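Local atomic coordinates of xyloglucan-specific endo-beta-1,4-glucanase BoGH9A (Bacteroides ovatus, PDB entry 6DHT), a protein that catalyses the endohydrolysis of 1,4-beta-D-glucosidic linkages in the xyloglucan backbone, releasing xyloglucan oligosaccharides. Residues A[174-179]-A[222-227]; A[184-189]-A[553-558]; A[271-276]-A[343-348]; A[423-428]-A[467-472]. One frame throughout, in Å; residues are numbered along the deposited sequence. Where two conformers were deposited one is given.

How the interactions relate
All four contacts are buried, but they differ in depth and chemistry. Interaction 2 lies deepest, about 4 Å from the chain's centre to its own, and is helix-to-helix packing of apolar side chains. It shares helix 176-192 with interaction 1, where a strand end and helix start meet a tryptophan through cation-pi and CH-pi contacts. Interaction 3 also packs two helices, more closely and through alanines, one of them set on the face of a tryptophan that a glutamate steadies. It touches interactions 1 and 2: Phe271 and Met275 reach helix 213-226, and Trp344 meets Gly184. Interaction 4 stands apart, across the centre from interactions 1 and 3. There a loop binds a helix through polar groups, next to the Ig-like domain.

Interaction 1 of 4, residues A[174-179]-A[222-227]; sequences KYIVNS and LDWMLT
Ile176 and Met225 bring the two backbones nearest, 6.9 Å between their CA atoms, where helix 176-192 begins beside the C-terminal part of helix 213-226. One face of the Trp224 indole carries the Lys174 chain. Lys174 CB lies 3.5 Å from Trp224 CH2, and a bend at chi3 (-57°) holds CE and NZ over the five-membered ring, NZ 3.8 Å from the Trp224 ring centroid as a cation-pi contact. The buried ammonium also has a salt bridge to Asp140 and bonds to the carbonyls of Ser162 and Lys164, so a lysine is affordable here. Ser179 OG sits at the indole's edge, in its plane, 3.7 Å from Trp224 CZ3. The same hydroxyl donates to Tyr175 O at 2.9 Å, from the face of that carbonyl opposite to Ser179 N. Ile176 CD1 bridges Trp224 and Met225, 3.8 Å from CG of Met225. With an alanine in place of Trp224, the Lys174 chain would probably lose the surface it lies on, leaving a gap beside Ile176. Tyr175, the N-cap of helix 176-192, turns the other way and bonds the predicted nucleophile Asp171, which places this strand-to-helix junction beside the predicted active site of the family 9 (alpha/alpha)6 barrel.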
loop_
_atom_site.group_PDB
_atom_site.type_symbol
_atom_site.label_atom_id
_atom_site.label_comp_id
_atom_site.label_asym_id
_atom_site.label_seq_id
_atom_site.Cartn_x
_atom_site.Cartn_y
_atom_site.Cartn_z
ATOM N N LYS A 174 15.329 0.767 -7.213
ATOM C CA LYS A 174 14.504 1.904 -6.776
ATOM C C LYS A 174 13.794 2.443 -7.995
ATOM O O LYS A 174 14.446 2.787 -8.980
ATOM C CB LYS A 174 15.373 2.979 -6.135
ATOM C CG LYS A 174 16.255 2.430 -5.022
ATOM C CD LYS A 174 17.003 3.473 -4.243
ATOM C CE LYS A 174 17.878 4.329 -5.137
ATOM N NZ LYS A 174 18.851 5.120 -4.354
ATOM N N TYR A 175 12.473 2.542 -7.957
ATOM C CA TYR A 175 11.669 2.833 -9.137
ATOM C C TYR A 175 10.791 4.059 -8.907
ATOM O O TYR A 175 10.048 4.115 -7.915
ATOM C CB TYR A 175 10.754 1.662 -9.440
ATOM C CG TYR A 175 11.425 0.293 -9.568
ATOM C CD1 TYR A 175 11.818 -0.419 -8.437
ATOM C CD2 TYR A 175 11.625 -0.324 -10.814
ATOM C CE1 TYR A 175 12.398 -1.687 -8.520
ATOM C CE2 TYR A 175 12.212 -1.584 -10.907
ATOM C CZ TYR A 175 12.594 -2.264 -9.764
ATOM O OH TYR A 175 13.165 -3.537 -9.856
ATOM N N ILE A 176 10.834 5.030 -9.809
ATOM C CA ILE A 176 10.091 6.271 -9.632
ATOM C C ILE A 176 8.569 6.075 -9.718
ATOM O O ILE A 176 7.807 6.645 -8.922
ATOM C CB ILE A 176 10.554 7.325 -10.674
ATOM C CG1 ILE A 176 11.949 7.873 -10.337
ATOM C CG2 ILE A 176 9.566 8.488 -10.722
ATOM C CD1 ILE A 176 12.032 8.704 -9.063
ATOM N N VAL A 177 8.102 5.265 -10.650
ATOM C CA VAL A 177 6.667 5.056 -10.793
ATOM C C VAL A 177 6.110 4.466 -9.513
ATOM O O VAL A 177 5.138 4.997 -8.918
ATOM C CB VAL A 177 6.348 4.188 -12.013
ATOM C CG1 VAL A 177 4.932 3.643 -11.975
ATOM C CG2 VAL A 177 6.575 5.000 -13.285
ATOM N N ASN A 178 6.708 3.377 -9.050
ATOM C CA ASN A 178 6.121 2.680 -7.927
ATOM C C ASN A 178 6.274 3.473 -6.638
ATOM O O ASN A 178 5.340 3.522 -5.822
ATOM C CB ASN A 178 6.752 1.306 -7.775
ATOM C CG ASN A 178 5.883 0.377 -6.987
ATOM O OD1 ASN A 178 4.674 0.321 -7.208
ATOM N ND2 ASN A 178 6.472 -0.319 -6.032
ATOM N N SER A 179 7.407 4.123 -6.422
ATOM C CA SER A 179 7.573 4.827 -5.158
ATOM C C SER A 179 6.779 6.140 -5.138
ATOM O O SER A 179 6.269 6.507 -4.088
ATOM C CB SER A 179 9.048 5.005 -4.788
ATOM O OG SER A 179 9.703 5.890 -5.652
ATOM N N LEU A 222 11.276 10.889 -1.105
ATOM C CA LEU A 222 11.156 12.114 -1.905
ATOM C C LEU A 222 12.515 12.760 -2.183
ATOM O O LEU A 222 12.762 13.258 -3.293
ATOM C CB LEU A 222 10.254 13.125 -1.213
ATOM C CG LEU A 222 8.764 12.720 -1.163
ATOM C CD1 LEU A 222 7.975 13.530 -0.101
ATOM C CD2 LEU A 222 8.104 12.794 -2.554
ATOM N N ASP A 223 13.381 12.752 -1.180
ATOM C CA ASP A 223 14.700 13.369 -1.338
ATOM C C ASP A 223 15.487 12.633 -2.416
ATOM O O ASP A 223 16.139 13.259 -3.264
ATOM C CB ASP A 223 15.451 13.339 -0.014
ATOM C CG ASP A 223 16.586 14.329 0.040
ATOM O OD1 ASP A 223 16.506 15.361 -0.660
ATOM O OD2 ASP A 223 17.529 14.074 0.812
ATOM N N TRP A 224 15.427 11.305 -2.408
ATOM C CA TRP A 224 16.023 10.545 -3.504
ATOM C C TRP A 224 15.369 10.888 -4.854
ATOM O O TRP A 224 16.061 11.079 -5.860
ATOM C CB TRP A 224 15.937 9.027 -3.258
ATOM C CG TRP A 224 16.204 8.298 -4.514
ATOM C CD1 TRP A 224 17.377 8.289 -5.203
ATOM C CD2 TRP A 224 15.273 7.554 -5.309
ATOM N NE1 TRP A 224 17.246 7.560 -6.349
ATOM C CE2 TRP A 224 15.957 7.109 -6.451
ATOM C CE3 TRP A 224 13.928 7.203 -5.159
ATOM C CZ2 TRP A 224 15.342 6.338 -7.422
ATOM C CZ3 TRP A 224 13.332 6.431 -6.126
ATOM C CH2 TRP A 224 14.022 6.014 -7.236
ATOM N N MET A 225 14.033 10.954 -4.898
ATOM C CA MET A 225 13.330 11.207 -6.154
ATOM C C MET A 225 13.822 12.489 -6.839
ATOM O O MET A 225 13.960 12.512 -8.056
ATOM C CB MET A 225 11.812 11.281 -5.920
ATOM C CG MET A 225 11.199 9.971 -5.535
ATOM S SD MET A 225 9.405 10.066 -5.347
ATOM C CE MET A 225 8.882 9.955 -7.047
ATOM N N LEU A 226 14.064 13.537 -6.060
ATOM C CA LEU A 226 14.594 14.794 -6.602
ATOM C C LEU A 226 15.856 14.573 -7.442
ATOM O O LEU A 226 16.045 15.244 -8.464
ATOM C CB LEU A 226 14.870 15.780 -5.470
ATOM C CG LEU A 226 13.632 16.326 -4.762
ATOM C CD1 LEU A 226 14.073 17.137 -3.578
ATOM C CD2 LEU A 226 12.796 17.212 -5.669
ATOM N N THR A 227 16.699 13.631 -7.024
ATOM C CA THR A 227 17.962 13.351 -7.726
ATOM C C THR A 227 17.776 12.596 -9.045
ATOM O O THR A 227 18.728 12.435 -9.817
ATOM C CB THR A 227 18.957 12.552 -6.848
ATOM O OG1 THR A 227 18.561 11.173 -6.752
ATOM C CG2 THR A 227 19.090 13.171 -5.465
#

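Interaction 2 of 4, residues A[184-189]-A[553-558]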
loop_
_atom_site.group_PDB
_atom_site.type_symbol
_atom_site.label_atom_id
_atom_site.label_comp_id
_atom_site.label_asym_id
_atom_site.label_seq_id
_atom_site.Cartn_x
_atom_site.Cartn_y
_atom_site.Cartn_z
ATOM N N GLY A 184 2.095 8.809 -3.001
ATOM C CA GLY A 184 0.861 9.475 -3.369
ATOM C C GLY A 184 -0.362 8.899 -2.654
ATOM O O GLY A 184 -1.240 9.646 -2.213
ATOM N N LEU A 185 -0.387 7.578 -2.513
ATOM C CA LEU A 185 -1.484 6.902 -1.832
ATOM C C LEU A 185 -1.427 7.182 -0.328
ATOM O O LEU A 185 -2.443 7.559 0.269
ATOM C CB LEU A 185 -1.432 5.390 -2.110
ATOM C CG LEU A 185 -2.514 4.576 -1.389
ATOM C CD1 LEU A 185 -3.912 5.037 -1.755
ATOM C CD2 LEU A 185 -2.329 3.106 -1.706
ATOM N N MET A 186 -0.259 7.024 0.292
ATOM C CA MET A 186 -0.153 7.212 1.726
ATOM C C MET A 186 -0.445 8.655 2.093
ATOM O O MET A 186 -1.104 8.926 3.104
ATOM C CB MET A 186 1.185 6.736 2.276
ATOM C CG MET A 186 1.332 5.222 2.188
ATOM S SD MET A 186 2.862 4.588 2.863
ATOM C CE MET A 186 3.996 4.992 1.576
ATOM N N GLN A 187 0.042 9.583 1.287
ATOM C CA GLN A 187 -0.201 11.012 1.534
ATOM C C GLN A 187 -1.643 11.416 1.252
ATOM O O GLN A 187 -2.112 12.449 1.763
ATOM C CB GLN A 187 0.838 11.881 0.769
ATOM C CG GLN A 187 2.204 11.764 1.418
ATOM C CD GLN A 187 3.296 12.710 0.923
ATOM O OE1 GLN A 187 4.290 12.870 1.628
ATOM N NE2 GLN A 187 3.163 13.263 -0.269
ATOM N N SER A 188 -2.383 10.650 0.458
ATOM C CA SER A 188 -3.824 10.886 0.301
ATOM C C SER A 188 -4.505 10.617 1.649
ATOM O O SER A 188 -5.320 11.422 2.129
ATOM C CB SER A 188 -4.435 9.979 -0.778
ATOM O OG SER A 188 -3.863 10.228 -2.053
ATOM N N ILE A 189 -4.177 9.507 2.299
ATOM C CA ILE A 189 -4.818 9.180 3.570
ATOM C C ILE A 189 -4.321 10.123 4.686
ATOM O O ILE A 189 -5.097 10.554 5.559
ATOM C CB ILE A 189 -4.638 7.654 3.906
ATOM C CG1 ILE A 189 -5.702 6.800 3.176
ATOM C CG2 ILE A 189 -4.740 7.358 5.387
ATOM C CD1 ILE A 189 -5.676 6.838 1.727
ATOM N N TRP A 553 2.444 -2.418 -2.042
ATOM C CA TRP A 553 1.542 -3.291 -1.310
ATOM C C TRP A 553 1.462 -2.826 0.141
ATOM O O TRP A 553 0.375 -2.760 0.712
ATOM C CB TRP A 553 2.004 -4.755 -1.426
ATOM C CG TRP A 553 1.944 -5.251 -2.836
ATOM C CD1 TRP A 553 1.396 -4.616 -3.888
ATOM C CD2 TRP A 553 2.454 -6.497 -3.344
ATOM N NE1 TRP A 553 1.524 -5.366 -5.012
ATOM C CE2 TRP A 553 2.184 -6.523 -4.714
ATOM C CE3 TRP A 553 3.115 -7.579 -2.767
ATOM C CZ2 TRP A 553 2.530 -7.599 -5.534
ATOM C CZ3 TRP A 553 3.466 -8.650 -3.579
ATOM C CH2 TRP A 553 3.177 -8.646 -4.944
ATOM N N ASN A 554 2.586 -2.439 0.726
ATOM C CA ASN A 554 2.549 -1.865 2.061
ATOM C C ASN A 554 1.901 -0.483 2.103
ATOM O O ASN A 554 1.336 -0.105 3.139
ATOM C CB ASN A 554 3.911 -1.865 2.719
ATOM C CG ASN A 554 4.022 -2.971 3.714
ATOM O OD1 ASN A 554 3.887 -4.145 3.354
ATOM N ND2 ASN A 554 4.182 -2.631 4.975
ATOM N N ALA A 555 1.948 0.266 0.993
ATOM C CA ALA A 555 1.289 1.569 0.959
ATOM C C ALA A 555 -0.202 1.366 1.131
ATOM O O ALA A 555 -0.860 2.113 1.846
ATOM C CB ALA A 555 1.579 2.283 -0.340
ATOM N N ALA A 556 -0.734 0.337 0.472
ATOM C CA ALA A 556 -2.150 -0.011 0.603
ATOM C C ALA A 556 -2.492 -0.391 2.031
ATOM O O ALA A 556 -3.521 -0.001 2.577
ATOM C CB ALA A 556 -2.510 -1.142 -0.344
ATOM N N LEU A 557 -1.638 -1.207 2.636
ATOM C CA LEU A 557 -1.850 -1.585 4.039
ATOM C C LEU A 557 -1.800 -0.392 4.974
ATOM O O LEU A 557 -2.648 -0.261 5.850
ATOM C CB LEU A 557 -0.795 -2.610 4.443
ATOM C CG LEU A 557 -0.853 -3.127 5.873
ATOM C CD1 LEU A 557 -2.187 -3.841 6.147
ATOM C CD2 LEU A 557 0.328 -4.032 6.169
ATOM N N VAL A 558 -0.823 0.490 4.812
ATOM C CA VAL A 558 -0.788 1.712 5.630
ATOM C C VAL A 558 -2.062 2.522 5.428
ATOM O O VAL A 558 -2.666 3.012 6.393
ATOM C CB VAL A 558 0.418 2.585 5.231
ATOM C CG1 VAL A 558 0.289 4.006 5.788
ATOM C CG2 VAL A 558 1.736 1.985 5.690
#
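Met186 meets Ala555 and Val558 in the tight half of this contact between two nearly parallel helices, their segment axes 8.8 Å apart and inclined by only 7°. Ala555 has just a methyl group, which lets its CA come within 5.9 Å of the CA of Met186. The methionine's CG rests 3.9 Å from Ala555 CB, and its SD lies the same distance from Val558 CG1, the two side chains crossing at about a right angle. A turn at chi3 (-77°) then brings the CE of Met186 to 4.1 Å from Ala555 CB, so that the bent thioether lies along the Ala555 methyl. Replacing Met186 by an alanine would probably take from Val558 its partner on helix 176-192 and open a gap beside the Ala555 methyl.

On the other side the side chains meet less closely. Leu185, its CG trans to the backbone N (chi1 178°), lays CD2 against the Ala555-Ala556 peptide, 3.9 Å from Ala556 N, but comes no nearer than 4.5 Å to Ala556 CB. One turn on, Ile189 also points toward the other helix but makes no close contact with the 553-558 segment. This margin too is buried.

Within the first helix Ser188 OG donates to Gly184 O at 2.7 Å beside a weak backbone bond; Gln277 also bonds that carbonyl. Segments so distant in sequence but nearly parallel are consistent with neighbouring helices of an (alpha/alpha)6 barrel. Phe115 of helix 105-117 and Met218 of helix 213-226 pack on Met186, while helix 439-458 covers Ile189 and Ala556.

Interaction 3 of 4, residues A[271-276]-A[343-348]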
loop_
_atom_site.group_PDB
_atom_site.type_symbol
_atom_site.label_atom_id
_atom_site.label_comp_id
_atom_site.label_asym_id
_atom_site.label_seq_id
_atom_site.Cartn_x
_atom_site.Cartn_y
_atom_site.Cartn_z
ATOM N N PHE A 271 6.207 11.571 -10.584
ATOM C CA PHE A 271 7.075 12.521 -9.905
ATOM C C PHE A 271 6.381 13.893 -9.743
ATOM O O PHE A 271 6.375 14.488 -8.660
ATOM C CB PHE A 271 8.388 12.668 -10.720
ATOM C CG PHE A 271 9.358 13.687 -10.194
ATOM C CD1 PHE A 271 9.158 15.011 -10.471
ATOM C CD2 PHE A 271 10.489 13.325 -9.491
ATOM C CE1 PHE A 271 10.049 15.979 -10.042
ATOM C CE2 PHE A 271 11.391 14.276 -9.043
ATOM C CZ PHE A 271 11.180 15.620 -9.328
ATOM N N ALA A 272 5.796 14.398 -10.828
ATOM C CA ALA A 272 5.154 15.705 -10.787
ATOM C C ALA A 272 4.001 15.712 -9.792
ATOM O O ALA A 272 3.878 16.624 -8.992
ATOM C CB ALA A 272 4.681 16.097 -12.167
ATOM N N ALA A 273 3.184 14.667 -9.831
ATOM C CA ALA A 273 2.006 14.597 -8.964
ATOM C C ALA A 273 2.426 14.562 -7.505
ATOM O O ALA A 273 1.913 15.306 -6.686
ATOM C CB ALA A 273 1.185 13.388 -9.307
ATOM N N VAL A 274 3.349 13.664 -7.167
ATOM C CA VAL A 274 3.734 13.508 -5.774
ATOM C C VAL A 274 4.529 14.699 -5.265
ATOM O O VAL A 274 4.438 15.062 -4.109
ATOM C CB VAL A 274 4.444 12.158 -5.544
ATOM C CG1 VAL A 274 5.894 12.186 -5.947
ATOM C CG2 VAL A 274 4.310 11.713 -4.093
ATOM N N MET A 275 5.278 15.348 -6.148
ATOM C CA MET A 275 6.023 16.524 -5.720
ATOM C C MET A 275 5.086 17.730 -5.499
ATOM O O MET A 275 5.231 18.435 -4.515
ATOM C CB MET A 275 7.155 16.830 -6.718
ATOM C CG MET A 275 8.284 15.815 -6.638
ATOM S SD MET A 275 9.120 15.916 -5.070
ATOM C CE MET A 275 10.165 14.469 -5.176
ATOM N N ALA A 276 4.111 17.886 -6.380
ATOM C CA ALA A 276 3.095 18.922 -6.191
ATOM C C ALA A 276 2.293 18.671 -4.891
ATOM O O ALA A 276 2.063 19.594 -4.098
ATOM C CB ALA A 276 2.186 18.968 -7.391
ATOM N N PHE A 343 -3.914 12.969 -15.414
ATOM C CA PHE A 343 -5.030 13.441 -14.584
ATOM C C PHE A 343 -4.591 13.708 -13.161
ATOM O O PHE A 343 -4.891 14.753 -12.577
ATOM C CB PHE A 343 -6.171 12.439 -14.584
ATOM C CG PHE A 343 -7.290 12.804 -13.663
ATOM C CD1 PHE A 343 -8.123 13.852 -13.987
ATOM C CD2 PHE A 343 -7.532 12.099 -12.490
ATOM C CE1 PHE A 343 -9.163 14.203 -13.170
ATOM C CE2 PHE A 343 -8.574 12.450 -11.669
ATOM C CZ PHE A 343 -9.397 13.504 -12.007
ATOM N N TRP A 344 -3.871 12.752 -12.587
ATOM C CA TRP A 344 -3.417 12.903 -11.205
ATOM C C TRP A 344 -2.446 14.088 -11.075
ATOM O O TRP A 344 -2.625 14.967 -10.218
ATOM C CB TRP A 344 -2.822 11.576 -10.670
ATOM C CG TRP A 344 -2.278 11.701 -9.290
ATOM C CD1 TRP A 344 -2.767 12.468 -8.280
ATOM C CD2 TRP A 344 -1.090 11.078 -8.778
ATOM N NE1 TRP A 344 -1.965 12.374 -7.163
ATOM C CE2 TRP A 344 -0.942 11.503 -7.435
ATOM C CE3 TRP A 344 -0.159 10.179 -9.308
ATOM C CZ2 TRP A 344 0.122 11.097 -6.634
ATOM C CZ3 TRP A 344 0.900 9.766 -8.497
ATOM C CH2 TRP A 344 1.021 10.227 -7.174
ATOM N N ALA A 345 -1.448 14.151 -11.951
ATOM C CA ALA A 345 -0.510 15.260 -11.913
ATOM C C ALA A 345 -1.145 16.639 -12.125
ATOM O O ALA A 345 -0.854 17.559 -11.395
ATOM C CB ALA A 345 0.612 15.056 -12.940
ATOM N N ALA A 346 -2.003 16.752 -13.134
ATOM C CA ALA A 346 -2.634 18.042 -13.412
ATOM C C ALA A 346 -3.499 18.431 -12.223
ATOM O O ALA A 346 -3.525 19.602 -11.839
ATOM C CB ALA A 346 -3.444 17.957 -14.678
ATOM N N SER A 347 -4.208 17.458 -11.636
ATOM C CA SER A 347 -5.048 17.744 -10.458
ATOM C C SER A 347 -4.212 18.271 -9.291
ATOM O O SER A 347 -4.525 19.309 -8.712
ATOM C CB SER A 347 -5.847 16.516 -10.032
ATOM O OG SER A 347 -6.793 16.164 -11.014
ATOM N N GLU A 348 -3.109 17.593 -8.972
ATOM C CA GLU A 348 -2.260 18.053 -7.898
ATOM C C GLU A 348 -1.696 19.436 -8.193
ATOM O O GLU A 348 -1.590 20.241 -7.297
ATOM C CB GLU A 348 -1.126 17.047 -7.637
ATOM C CG GLU A 348 -1.566 15.676 -7.151
ATOM C CD GLU A 348 -2.069 15.668 -5.696
ATOM O OE1 GLU A 348 -2.139 16.735 -5.018
ATOM O OE2 GLU A 348 -2.409 14.555 -5.221
#
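Next to Trp344, whose indole receives Ala273, the carbonyl O of Phe343 is gripped twice by one residue: Ser347 OG reaches it at 2.8 Å and Ser347 N at 2.9 Å, from opposite faces of the carbonyl plane. That hydroxyl also bonds Trp386. On the contact side, Ala273 CB stands almost squarely over the indole, 3.3 Å from the centroid of the Trp344 six-membered ring and 12° off its normal, a tight CH-pi contact that suits a residue ending at CB. Ala273 and Ala345 approach to 3.9 Å between their CA atoms. Alanines along this line let the two helices, inclined by 29°, come within 7.8 Å axis to axis, an arrangement consistent with neighbouring, similarly directed helices of the family 9 (alpha/alpha)6 barrel. Glu348 lies one turn beyond the tryptophan. Its bend at chi2 (-72°) folds the carboxylate back, and OE2, using its anti lone pair, accepts from Trp344 NE1 at 3.0 Å, which should steady the indole under Ala273. The other oxygen, OE1, forms a salt bridge with Arg280, which probably compensates the buried charge. The aliphatic part of Glu348 packs on the Ala273 carbonyl, and its CB lies 3.8 Å from Ala276 CB.

Interaction 4 of 4, residues A[423-428]-A[467-472]; sequences PFHAPY and AYRNMD
His425 and Arg469 cross obliquely, the imidazole plane turned 71° from the guanidinium plane. The ring presents CD2 over one guanidinium face, 3.6 Å from Arg469 NE, so the two groups touch without stacking flat. Arg469 can reach that far because its chain is extended from CG to NE, running its methylenes past the backbone of the loop, with CD 3.3 Å from His425 O. Its charge is probably balanced from outside the contact: Glu30 pairs with NE and Glu420 with NH2, while Asn466 accepts from NH1.

Ala426, the next residue along the loop, is small enough for its CB to settle 3.8 Å from Arg469 CB, with the Asn470 amide oxygen also near. Pro427 crosses Arg469 at about a right angle and brings CD to 3.2 Å from Asn470 OD1. The proline has no N-H to offer, but the next residue supplies one: Tyr428 N donates to Asn470 OD1 at 3.1 Å with an N-H...O angle of 154°, the donor tilted 21° from the amide carbonyl plane. The asparagine's ND2 is engaged by Gln447 and the carbonyl of Cys444, so bonds at both ends fix the turn of its amide. The Tyr428 ring leads away from the helix, and its hydroxyl bonds Asp434 O.

The irregular 423-428 loop is thus clasped by helix 461-474. Helix 439-458 packs on Pro427 and Tyr428, helix 551-567 covers Ala467 and Met471, and strand 32-35 of the N-terminal Ig-like domain lies against Phe424 and His425.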
loop_
_atom_site.group_PDB
_atom_site.type_symbol
_atom_site.label_atom_id
_atom_site.label_comp_id
_atom_site.label_asym_id
_atom_site.label_seq_id
_atom_site.Cartn_x
_atom_site.Cartn_y
_atom_site.Cartn_z
ATOM N N PRO A 423 -19.164 -16.633 1.731
ATOM C CA PRO A 423 -18.600 -17.566 2.710
ATOM C C PRO A 423 -17.736 -16.913 3.779
ATOM O O PRO A 423 -17.872 -17.246 4.956
ATOM C CB PRO A 423 -17.782 -18.527 1.849
ATOM C CG PRO A 423 -18.477 -18.537 0.546
ATOM C CD PRO A 423 -18.979 -17.114 0.356
ATOM N N PHE A 424 -16.920 -15.926 3.395
ATOM C CA PHE A 424 -16.031 -15.292 4.369
ATOM C C PHE A 424 -16.513 -13.912 4.810
ATOM O O PHE A 424 -15.797 -13.200 5.507
ATOM C CB PHE A 424 -14.594 -15.283 3.851
ATOM C CG PHE A 424 -13.949 -16.640 3.898
ATOM C CD1 PHE A 424 -13.575 -17.184 5.105
ATOM C CD2 PHE A 424 -13.708 -17.345 2.744
ATOM C CE1 PHE A 424 -13.022 -18.445 5.175
ATOM C CE2 PHE A 424 -13.140 -18.612 2.811
ATOM C CZ PHE A 424 -12.790 -19.134 4.031
ATOM N N HIS A 425 -17.753 -13.583 4.456
ATOM C CA HIS A 425 -18.435 -12.389 4.937
ATOM C C HIS A 425 -17.650 -11.092 4.614
ATOM O O HIS A 425 -17.414 -10.268 5.492
ATOM C CB HIS A 425 -18.726 -12.486 6.440
ATOM C CG HIS A 425 -19.959 -11.754 6.863
ATOM N ND1 HIS A 425 -21.228 -12.250 6.647
ATOM C CD2 HIS A 425 -20.125 -10.555 7.472
ATOM C CE1 HIS A 425 -22.121 -11.393 7.108
ATOM N NE2 HIS A 425 -21.479 -10.357 7.620
ATOM N N ALA A 426 -17.224 -10.955 3.371
ATOM C CA ALA A 426 -16.501 -9.743 2.926
ATOM C C ALA A 426 -16.720 -9.518 1.454
ATOM O O ALA A 426 -16.937 -10.443 0.698
ATOM C CB ALA A 426 -14.995 -9.840 3.195
ATOM N N PRO A 427 -16.610 -8.251 1.010
ATOM C CA PRO A 427 -16.745 -8.029 -0.427
ATOM C C PRO A 427 -15.679 -8.738 -1.250
ATOM O O PRO A 427 -15.936 -9.199 -2.362
ATOM C CB PRO A 427 -16.587 -6.512 -0.564
ATOM C CG PRO A 427 -16.805 -5.944 0.744
ATOM C CD PRO A 427 -16.586 -6.996 1.782
ATOM N N TYR A 428 -14.471 -8.798 -0.702
ATOM C CA TYR A 428 -13.352 -9.449 -1.355
ATOM C C TYR A 428 -13.289 -10.945 -1.015
ATOM O O TYR A 428 -13.459 -11.328 0.135
ATOM C CB TYR A 428 -12.042 -8.781 -0.915
ATOM C CG TYR A 428 -10.839 -9.499 -1.482
ATOM C CD1 TYR A 428 -10.377 -9.238 -2.767
ATOM C CD2 TYR A 428 -10.187 -10.499 -0.769
ATOM C CE1 TYR A 428 -9.298 -9.906 -3.300
ATOM C CE2 TYR A 428 -9.110 -11.174 -1.300
ATOM C CZ TYR A 428 -8.675 -10.894 -2.575
ATOM O OH TYR A 428 -7.587 -11.552 -3.122
ATOM N N ALA A 467 -15.393 -2.102 4.590
ATOM C CA ALA A 467 -13.958 -1.894 4.605
ATOM C C ALA A 467 -13.323 -2.709 5.727
ATOM O O ALA A 467 -12.294 -3.352 5.524
ATOM C CB ALA A 467 -13.630 -0.430 4.743
ATOM N N TYR A 468 -13.941 -2.721 6.900
ATOM C CA TYR A 468 -13.440 -3.559 8.004
ATOM C C TYR A 468 -13.509 -5.046 7.656
ATOM O O TYR A 468 -12.633 -5.801 8.039
ATOM C CB TYR A 468 -14.173 -3.293 9.328
ATOM C CG TYR A 468 -13.820 -1.996 10.025
ATOM C CD1 TYR A 468 -12.664 -1.883 10.808
ATOM C CD2 TYR A 468 -14.688 -0.923 10.004
ATOM C CE1 TYR A 468 -12.360 -0.699 11.487
ATOM C CE2 TYR A 468 -14.373 0.269 10.663
ATOM C CZ TYR A 468 -13.227 0.361 11.419
ATOM O OH TYR A 468 -12.957 1.555 12.069
ATOM N N ARG A 469 -14.528 -5.451 6.904
ATOM C CA ARG A 469 -14.628 -6.864 6.507
ATOM C C ARG A 469 -13.428 -7.291 5.666
ATOM O O ARG A 469 -12.883 -8.388 5.839
ATOM C CB ARG A 469 -15.926 -7.144 5.747
ATOM C CG ARG A 469 -17.167 -7.036 6.598
ATOM C CD ARG A 469 -18.452 -7.146 5.781
ATOM N NE ARG A 469 -19.644 -7.041 6.615
ATOM C CZ ARG A 469 -20.860 -6.768 6.145
ATOM N NH1 ARG A 469 -21.060 -6.575 4.847
ATOM N NH2 ARG A 469 -21.883 -6.695 6.969
ATOM N N ASN A 470 -13.007 -6.441 4.735
ATOM C CA ASN A 470 -11.858 -6.756 3.902
ATOM C C ASN A 470 -10.576 -6.796 4.721
ATOM O O ASN A 470 -9.692 -7.623 4.454
ATOM C CB ASN A 470 -11.699 -5.749 2.749
ATOM C CG ASN A 470 -12.514 -6.115 1.537
ATOM O OD1 ASN A 470 -13.382 -6.972 1.601
ATOM N ND2 ASN A 470 -12.271 -5.427 0.425
ATOM N N MET A 471 -10.457 -5.910 5.707
ATOM C CA MET A 471 -9.330 -6.007 6.634
ATOM C C MET A 471 -9.337 -7.340 7.418
ATOM O O MET A 471 -8.286 -7.969 7.570
ATOM C CB MET A 471 -9.247 -4.785 7.575
ATOM C CG MET A 471 -8.056 -4.832 8.510
ATOM S SD MET A 471 -6.440 -4.872 7.634
ATOM C CE MET A 471 -6.363 -3.155 7.283
ATOM N N ASP A 472 -10.498 -7.760 7.906
ATOM C CA ASP A 472 -10.592 -9.033 8.607
ATOM C C ASP A 472 -10.073 -10.165 7.720
ATOM O O ASP A 472 -9.433 -11.109 8.217
ATOM C CB ASP A 472 -12.039 -9.323 8.971
ATOM C CG ASP A 472 -12.516 -8.590 10.220
ATOM O OD1 ASP A 472 -11.863 -7.669 10.750
ATOM O OD2 ASP A 472 -13.606 -8.958 10.715
#